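Local coordinates for protein TssK (Serratia sp. FS14, PDB 5Y0E) that forms part of the baseplate of the bacterial type VI secretion system, probably as a trimeric adaptor linking the baseplate to the membrane complex, at residues 340-345 with 418-424; 311-317 with 395-399. One frame throughout, in Å; residues are numbered along the deposited sequence.

Overall arrangement
Two ways of joining the same C-terminal antiparallel sheet appear here. Contact 1 (340-345 with 418-424) draws two helix-to-strand junctions together and is the more buried: a methionine and two phenylalanines carry it, with a glutamate at its outer side. Contact 2 (311-317 with 395-399) joins two loops nearer the surface, where small aliphatic groups and one backbone carbonyl meet and aromatic rings play no direct part across the segments. Their centres lie 18 Å apart and they do not touch, yet both rest on strand 436-443, contact 1 through Phe439 and Ala441 and contact 2 through Trp440 and Ile442. Along the chain their segments alternate, so each contact spans part of the interval closed by the other.

Contact 1 of 2, residues 340-345 with 418-424; sequences MRDFGF and MEKSSAF
Phe424 drives the edge of its ring into the face of Phe345, bringing CZ to 3.6 Å above the middle of the Phe345 ring plane. The planes stand at 56°, an inclined version of the T-shaped pair, with centroids 4.8 Å apart. The Met340 and Phe424 side chains approach each other from opposite directions. Met340 CG lies anti to the carbonyl carbon (chi1 -58°), and a bend at chi2 takes the thioether across to the ring, where SD comes within 3.5 Å of Phe424 CZ in an oblique Met-aromatic contact. The terminal methyl is modelled over the Phe424 face in a CH-pi arrangement, but it also crowds the Met418 methyl, so its exact place is doubtful. Farther out, Met340 CB packs on Glu419 CA at 4.0 Å. Glu419 crosses Arg341 at a slant, its OE2 resting on the aliphatic part, 3.7 Å from Arg341 CB; with Arg341 NE 5.2 Å from the same oxygen, the opposite charges may attract weakly, but form no salt bridge. Phe439 adds another edge-to-face partner to Phe424, and Leu408 touches both phenylalanines. Cohesion across this junction therefore probably comes mainly from apolar and aromatic packing, with electrostatics a modest addition at its outer side.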
ATOM      1  N   MET A 340      26.821   9.546 -20.109  1.00 93.71           N
ATOM      2  CA  MET A 340      27.714   8.884 -21.027  1.00 92.12           C
ATOM      3  C   MET A 340      29.024   9.584 -21.288  1.00 95.23           C
ATOM      4  O   MET A 340      29.815   9.126 -22.085  1.00 99.95           O
ATOM      5  CB  MET A 340      27.004   8.616 -22.329  1.00 92.02           C
ATOM      6  CG  MET A 340      25.762   7.787 -22.140  1.00 94.16           C
ATOM      7  SD  MET A 340      26.056   6.127 -22.701  1.00 93.83           S
ATOM      8  CE  MET A 340      24.441   5.629 -23.210  1.00 99.33           C
ATOM      9  N   ARG A 341      29.265  10.682 -20.609  1.00 92.58           N
ATOM     10  CA  ARG A 341      30.491  11.398 -20.787  1.00 89.57           C
ATOM     11  C   ARG A 341      31.198  11.558 -19.454  1.00 90.34           C
ATOM     12  O   ARG A 341      32.377  11.849 -19.411  1.00 91.54           O
ATOM     13  CB  ARG A 341      30.210  12.734 -21.452  1.00 96.41           C
ATOM     14  CG  ARG A 341      31.416  13.608 -21.734  1.00102.31           C
ATOM     15  CD  ARG A 341      31.010  14.882 -22.466  1.00105.86           C
ATOM     16  NE  ARG A 341      30.156  15.744 -21.647  1.00111.35           N
ATOM     17  CZ  ARG A 341      30.595  16.608 -20.734  1.00109.41           C
ATOM     18  NH1 ARG A 341      31.894  16.739 -20.492  1.00105.52           N
ATOM     19  NH2 ARG A 341      29.722  17.341 -20.058  1.00111.14           N
ATOM     20  N   ASP A 342      30.481  11.338 -18.364  1.00 89.84           N
ATOM     21  CA  ASP A 342      31.060  11.449 -17.032  1.00 87.06           C
ATOM     22  C   ASP A 342      31.331  10.119 -16.344  1.00 79.78           C
ATOM     23  O   ASP A 342      31.963  10.073 -15.306  1.00 73.76           O
ATOM     24  CB  ASP A 342      30.121  12.235 -16.136  1.00 90.74           C
ATOM     25  CG  ASP A 342      29.909  13.624 -16.616  1.00 97.38           C
ATOM     26  OD1 ASP A 342      30.698  14.060 -17.456  1.00100.80           O
ATOM     27  OD2 ASP A 342      28.968  14.283 -16.160  1.00 99.07           O
ATOM     28  N   PHE A 343      30.856   9.035 -16.928  1.00 78.31           N
ATOM     29  CA  PHE A 343      31.001   7.752 -16.297  1.00 72.72           C
ATOM     30  C   PHE A 343      31.704   6.694 -17.089  1.00 71.27           C
ATOM     31  O   PHE A 343      31.661   6.679 -18.287  1.00 72.90           O
ATOM     32  CB  PHE A 343      29.616   7.198 -15.988  1.00 71.39           C
ATOM     33  CG  PHE A 343      28.915   7.901 -14.883  1.00 73.43           C
ATOM     34  CD1 PHE A 343      28.246   9.068 -15.116  1.00 79.25           C
ATOM     35  CD2 PHE A 343      28.932   7.394 -13.624  1.00 68.77           C
ATOM     36  CE1 PHE A 343      27.609   9.727 -14.106  1.00 75.97           C
ATOM     37  CE2 PHE A 343      28.302   8.039 -12.609  1.00 69.94           C
ATOM     38  CZ  PHE A 343      27.633   9.211 -12.850  1.00 73.59           C
ATOM     39  N   GLY A 344      32.357   5.800 -16.375  1.00 68.59           N
ATOM     40  CA  GLY A 344      32.967   4.643 -16.981  1.00 64.11           C
ATOM     41  C   GLY A 344      31.916   3.546 -16.985  1.00 61.24           C
ATOM     42  O   GLY A 344      30.879   3.644 -16.361  1.00 59.08           O
ATOM     43  N   PHE A 345      32.186   2.453 -17.659  1.00 61.15           N
ATOM     44  CA  PHE A 345      31.168   1.422 -17.706  1.00 59.34           C
ATOM     45  C   PHE A 345      31.812   0.051 -17.628  1.00 57.98           C
ATOM     46  O   PHE A 345      32.786  -0.219 -18.333  1.00 58.84           O
ATOM     47  CB  PHE A 345      30.331   1.579 -18.967  1.00 59.94           C
ATOM     48  CG  PHE A 345      29.486   2.809 -18.958  1.00 64.74           C
ATOM     49  CD1 PHE A 345      28.222   2.788 -18.401  1.00 67.27           C
ATOM     50  CD2 PHE A 345      29.957   3.996 -19.473  1.00 68.73           C
ATOM     51  CE1 PHE A 345      27.439   3.924 -18.376  1.00 70.38           C
ATOM     52  CE2 PHE A 345      29.176   5.134 -19.446  1.00 73.24           C
ATOM     53  CZ  PHE A 345      27.917   5.099 -18.895  1.00 73.86           C
ATOM     54  N   MET A 418      26.589   6.340 -29.083  1.00105.73           N
ATOM     55  CA  MET A 418      26.122   6.065 -27.751  1.00105.14           C
ATOM     56  C   MET A 418      25.903   7.351 -26.970  1.00104.18           C
ATOM     57  O   MET A 418      24.822   7.550 -26.439  1.00105.04           O
ATOM     58  CB  MET A 418      27.110   5.184 -27.000  1.00104.59           C
ATOM     59  CG  MET A 418      27.011   3.701 -27.309  1.00103.93           C
ATOM     60  SD  MET A 418      25.658   2.888 -26.488  1.00 92.59           S
ATOM     61  CE  MET A 418      25.226   4.095 -25.261  1.00 87.35           C
ATOM     62  N   GLU A 419      26.925   8.206 -26.919  1.00103.45           N
ATOM     63  CA  GLU A 419      26.895   9.477 -26.184  1.00103.18           C
ATOM     64  C   GLU A 419      25.612  10.259 -26.362  1.00103.62           C
ATOM     65  O   GLU A 419      25.101  10.847 -25.436  1.00103.56           O
ATOM     66  CB  GLU A 419      28.090  10.339 -26.554  1.00104.12           C
ATOM     67  CG  GLU A 419      29.425   9.763 -26.123  1.00105.71           C
ATOM     68  CD  GLU A 419      30.385  10.826 -25.640  1.00107.72           C
ATOM     69  OE1 GLU A 419      31.603  10.686 -25.866  1.00106.78           O
ATOM     70  OE2 GLU A 419      29.921  11.804 -25.028  1.00108.48           O
ATOM     71  N   LYS A 420      25.119  10.275 -27.582  1.00104.40           N
ATOM     72  CA  LYS A 420      23.846  10.885 -27.910  1.00103.19           C
ATOM     73  C   LYS A 420      22.684   9.914 -27.792  1.00100.13           C
ATOM     74  O   LYS A 420      21.554  10.283 -28.113  1.00 99.79           O
ATOM     75  CB  LYS A 420      23.898  11.466 -29.325  1.00107.44           C
ATOM     76  CG  LYS A 420      24.868  12.634 -29.488  1.00112.43           C
ATOM     77  CD  LYS A 420      24.200  13.835 -30.142  1.00111.96           C
ATOM     78  CE  LYS A 420      24.241  13.746 -31.666  1.00114.13           C
ATOM     79  NZ  LYS A 420      23.075  14.368 -32.361  1.00111.53           N
ATOM     80  N   SER A 421      22.921   8.687 -27.356  1.00101.21           N
ATOM     81  CA  SER A 421      21.825   7.760 -27.130  1.00100.45           C
ATOM     82  C   SER A 421      21.435   7.758 -25.661  1.00 96.65           C
ATOM     83  O   SER A 421      22.078   8.379 -24.815  1.00 99.16           O
ATOM     84  CB  SER A 421      22.187   6.349 -27.581  1.00100.77           C
ATOM     85  OG  SER A 421      21.009   5.568 -27.698  1.00102.80           O
ATOM     86  N   SER A 422      20.354   7.051 -25.363  1.00 93.10           N
ATOM     87  CA  SER A 422      19.800   7.042 -24.019  1.00 91.37           C
ATOM     88  C   SER A 422      19.719   5.644 -23.425  1.00 92.35           C
ATOM     89  O   SER A 422      19.059   5.459 -22.395  1.00 92.63           O
ATOM     90  CB  SER A 422      18.415   7.685 -24.014  1.00 93.96           C
ATOM     91  OG  SER A 422      17.532   6.954 -24.844  1.00 92.53           O
ATOM     92  N   ALA A 423      20.391   4.665 -24.018  1.00 88.64           N
ATOM     93  CA  ALA A 423      20.327   3.316 -23.489  1.00 81.38           C
ATOM     94  C   ALA A 423      21.363   2.471 -24.191  1.00 83.61           C
ATOM     95  O   ALA A 423      21.591   2.632 -25.390  1.00 89.02           O
ATOM     96  CB  ALA A 423      18.941   2.699 -23.685  1.00 82.73           C
ATOM     97  N   PHE A 424      21.988   1.580 -23.441  1.00 82.77           N
ATOM     98  CA  PHE A 424      22.836   0.578 -24.044  1.00 76.95           C
ATOM     99  C   PHE A 424      21.987  -0.587 -24.510  1.00 74.90           C
ATOM    100  O   PHE A 424      20.996  -0.954 -23.877  1.00 71.05           O
ATOM    101  CB  PHE A 424      23.870   0.055 -23.053  1.00 75.90           C
ATOM    102  CG  PHE A 424      24.906   1.055 -22.638  1.00 74.31           C
ATOM    103  CD1 PHE A 424      24.668   1.927 -21.595  1.00 73.63           C
ATOM    104  CD2 PHE A 424      26.143   1.077 -23.248  1.00 71.68           C
ATOM    105  CE1 PHE A 424      25.634   2.814 -21.195  1.00 72.85           C
ATOM    106  CE2 PHE A 424      27.104   1.963 -22.853  1.00 67.65           C
ATOM    107  CZ  PHE A 424      26.854   2.826 -21.821  1.00 71.98           C
TER

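Contact 2 of 2, residues 311-317 with 395-399; sequences VVLEDNA and RQIPY
This is a loop-to-loop van der Waals contact at the strand ends of the C-terminal sheet, where the connection entering strand 317-324 meets the one leading toward strand 404-408. Its middle is a backbone carbonyl approached by two aliphatic side chains: Gln396 O lies 3.4 Å from Val312 CG1 and 3.7 Å from Ala317 CB. Val312 turns its side chain to this oxygen, and CG1, set anti to its own carbonyl carbon (chi1 -60°), is the branch that touches. Ala317 CB serves two neighbours, since Ile397 CG2 also approaches it, at 3.9 Å. At one end of the patch Val311 CG2 meets Pro398 CG, likewise at 3.9 Å, the two side chains crossing at about a right angle. At the other, Asn316 CB comes within 4.2 Å of Gln396 CG, aliphatic part to aliphatic part, while the Gln396 amide bends away. From Leu313 to Asn316 the chain reverses through a type II' beta turn closed by Asn316 N to Leu313 O at 3.0 Å. Strand 436-443 lies beside both loops: Val312, Ile397 and Pro398 touch Trp440, and Arg443 hydrogen-bonds to Asn316 and to Asp315 O. The contact thus closes over the strand that separates 317-324 from 343-350 in the sheet, just beyond the end of helix 294-309.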
ATOM      1  N   VAL A 311      25.039   0.313  -1.716  1.00 43.75           N
ATOM      2  CA  VAL A 311      26.228  -0.472  -1.434  1.00 40.99           C
ATOM      3  C   VAL A 311      27.467   0.155  -2.074  1.00 43.39           C
ATOM      4  O   VAL A 311      28.462  -0.509  -2.287  1.00 41.71           O
ATOM      5  CB  VAL A 311      26.051  -1.936  -1.886  1.00 40.56           C
ATOM      6  CG1 VAL A 311      24.951  -2.590  -1.111  1.00 41.19           C
ATOM      7  CG2 VAL A 311      25.771  -2.021  -3.376  1.00 37.47           C
ATOM      8  N   VAL A 312      27.391   1.437  -2.406  1.00 45.64           N
ATOM      9  CA  VAL A 312      28.515   2.188  -2.927  1.00 43.64           C
ATOM     10  C   VAL A 312      28.595   3.502  -2.178  1.00 48.69           C
ATOM     11  O   VAL A 312      27.673   3.901  -1.472  1.00 51.40           O
ATOM     12  CB  VAL A 312      28.417   2.447  -4.437  1.00 43.17           C
ATOM     13  CG1 VAL A 312      28.356   1.151  -5.165  1.00 44.32           C
ATOM     14  CG2 VAL A 312      27.224   3.314  -4.749  1.00 47.51           C
ATOM     15  N   LEU A 313      29.720   4.170  -2.331  1.00 52.61           N
ATOM     16  CA  LEU A 313      29.969   5.409  -1.612  1.00 54.00           C
ATOM     17  C   LEU A 313      29.340   6.615  -2.282  1.00 56.41           C
ATOM     18  O   LEU A 313      29.743   6.990  -3.384  1.00 58.24           O
ATOM     19  CB  LEU A 313      31.462   5.673  -1.536  1.00 51.45           C
ATOM     20  CG  LEU A 313      31.932   6.684  -0.512  1.00 50.18           C
ATOM     21  CD1 LEU A 313      31.663   6.157   0.867  1.00 47.92           C
ATOM     22  CD2 LEU A 313      33.408   6.919  -0.718  1.00 45.94           C
ATOM     23  N   GLU A 314      28.340   7.201  -1.627  1.00 59.01           N
ATOM     24  CA  GLU A 314      27.657   8.375  -2.139  1.00 61.32           C
ATOM     25  C   GLU A 314      27.249   8.035  -3.555  1.00 62.68           C
ATOM     26  O   GLU A 314      26.559   7.043  -3.776  1.00 69.77           O
ATOM     27  CB  GLU A 314      28.517   9.631  -2.127  1.00 64.14           C
ATOM     28  CG  GLU A 314      29.285   9.816  -0.850  1.00 70.34           C
ATOM     29  CD  GLU A 314      28.765  10.973  -0.043  1.00 85.48           C
ATOM     30  OE1 GLU A 314      27.679  11.486  -0.399  1.00 87.12           O
ATOM     31  OE2 GLU A 314      29.439  11.369   0.936  1.00 88.14           O
ATOM     32  N   ASP A 315      27.676   8.837  -4.518  1.00 64.69           N
ATOM     33  CA  ASP A 315      27.354   8.599  -5.916  1.00 65.92           C
ATOM     34  C   ASP A 315      28.568   8.355  -6.804  1.00 63.35           C
ATOM     35  O   ASP A 315      28.536   8.664  -7.988  1.00 68.63           O
ATOM     36  CB  ASP A 315      26.546   9.783  -6.442  1.00 72.28           C
ATOM     37  CG  ASP A 315      27.127  11.122  -6.031  1.00 77.97           C
ATOM     38  OD1 ASP A 315      28.353  11.208  -5.795  1.00 74.25           O
ATOM     39  OD2 ASP A 315      26.351  12.095  -5.948  1.00 80.80           O
ATOM     40  N   ASN A 316      29.641   7.790  -6.256  1.00 59.92           N
ATOM     41  CA  ASN A 316      30.782   7.442  -7.092  1.00 58.58           C
ATOM     42  C   ASN A 316      30.426   6.462  -8.190  1.00 60.94           C
ATOM     43  O   ASN A 316      31.197   6.315  -9.139  1.00 63.49           O
ATOM     44  CB  ASN A 316      31.894   6.839  -6.254  1.00 56.86           C
ATOM     45  CG  ASN A 316      32.507   7.833  -5.326  1.00 58.08           C
ATOM     46  OD1 ASN A 316      32.125   8.999  -5.314  1.00 61.22           O
ATOM     47  ND2 ASN A 316      33.449   7.382  -4.523  1.00 58.87           N
ATOM     48  N   ALA A 317      29.284   5.788  -8.084  1.00 58.55           N
ATOM     49  CA  ALA A 317      28.919   4.742  -9.019  1.00 56.08           C
ATOM     50  C   ALA A 317      27.420   4.531  -8.946  1.00 55.11           C
ATOM     51  O   ALA A 317      26.783   4.888  -7.958  1.00 54.73           O
ATOM     52  CB  ALA A 317      29.662   3.443  -8.712  1.00 52.24           C
ATOM     53  N   ARG A 395      37.406  -0.193  -7.361  1.00 50.27           N
ATOM     54  CA  ARG A 395      37.118   0.057  -5.967  1.00 49.26           C
ATOM     55  C   ARG A 395      35.763   0.709  -5.750  1.00 48.95           C
ATOM     56  O   ARG A 395      35.289   0.725  -4.617  1.00 49.95           O
ATOM     57  CB  ARG A 395      38.228   0.911  -5.376  1.00 54.05           C
ATOM     58  CG  ARG A 395      38.553   2.155  -6.161  1.00 63.03           C
ATOM     59  CD  ARG A 395      39.779   2.852  -5.565  1.00 67.68           C
ATOM     60  NE  ARG A 395      39.866   4.251  -5.963  1.00 72.39           N
ATOM     61  CZ  ARG A 395      40.526   4.683  -7.032  1.00 78.78           C
ATOM     62  NH1 ARG A 395      41.164   3.821  -7.811  1.00 82.52           N
ATOM     63  NH2 ARG A 395      40.545   5.978  -7.322  1.00 80.67           N
ATOM     64  N   GLN A 396      35.108   1.202  -6.792  1.00 51.27           N
ATOM     65  CA  GLN A 396      33.863   1.933  -6.608  1.00 49.01           C
ATOM     66  C   GLN A 396      32.635   1.047  -6.583  1.00 48.75           C
ATOM     67  O   GLN A 396      31.578   1.513  -6.156  1.00 48.65           O
ATOM     68  CB  GLN A 396      33.656   2.969  -7.713  1.00 49.59           C
ATOM     69  CG  GLN A 396      34.674   4.064  -7.750  1.00 54.99           C
ATOM     70  CD  GLN A 396      35.918   3.649  -8.470  1.00 56.25           C
ATOM     71  OE1 GLN A 396      36.006   2.531  -8.976  1.00 54.35           O
ATOM     72  NE2 GLN A 396      36.884   4.543  -8.538  1.00 58.66           N
ATOM     73  N   ILE A 397      32.728  -0.186  -7.054  1.00 45.99           N
ATOM     74  CA  ILE A 397      31.573  -1.076  -7.061  1.00 43.83           C
ATOM     75  C   ILE A 397      31.951  -2.308  -6.264  1.00 43.65           C
ATOM     76  O   ILE A 397      33.134  -2.541  -6.008  1.00 46.46           O
ATOM     77  CB  ILE A 397      31.131  -1.439  -8.495  1.00 44.77           C
ATOM     78  CG1 ILE A 397      32.223  -2.224  -9.198  1.00 48.75           C
ATOM     79  CG2 ILE A 397      30.790  -0.209  -9.246  1.00 44.74           C
ATOM     80  CD1 ILE A 397      31.762  -2.869 -10.455  1.00 47.33           C
ATOM     81  N   PRO A 398      30.976  -3.097  -5.825  1.00 44.40           N
ATOM     82  CA  PRO A 398      31.308  -4.308  -5.082  1.00 41.01           C
ATOM     83  C   PRO A 398      32.009  -5.296  -5.983  1.00 43.50           C
ATOM     84  O   PRO A 398      31.704  -5.401  -7.164  1.00 44.79           O
ATOM     85  CB  PRO A 398      29.940  -4.836  -4.642  1.00 40.17           C
ATOM     86  CG  PRO A 398      29.020  -3.738  -4.787  1.00 37.31           C
ATOM     87  CD  PRO A 398      29.520  -2.908  -5.897  1.00 42.31           C
ATOM     88  N   TYR A 399      32.941  -6.034  -5.423  1.00 43.16           N
ATOM     89  CA  TYR A 399      33.664  -7.044  -6.168  1.00 43.13           C
ATOM     90  C   TYR A 399      33.224  -8.413  -5.698  1.00 46.42           C
ATOM     91  O   TYR A 399      33.465  -8.768  -4.546  1.00 51.24           O
ATOM     92  CB  TYR A 399      35.163  -6.898  -5.979  1.00 45.07           C
ATOM     93  CG  TYR A 399      35.925  -8.134  -6.362  1.00 44.17           C
ATOM     94  CD1 TYR A 399      36.070  -8.493  -7.667  1.00 42.59           C
ATOM     95  CD2 TYR A 399      36.482  -8.944  -5.406  1.00 47.77           C
ATOM     96  CE1 TYR A 399      36.745  -9.590  -8.014  1.00 46.94           C
ATOM     97  CE2 TYR A 399      37.168 -10.059  -5.748  1.00 45.01           C
ATOM     98  CZ  TYR A 399      37.291 -10.377  -7.056  1.00 46.83           C
ATOM     99  OH  TYR A 399      37.980 -11.493  -7.412  1.00 51.87           O
TER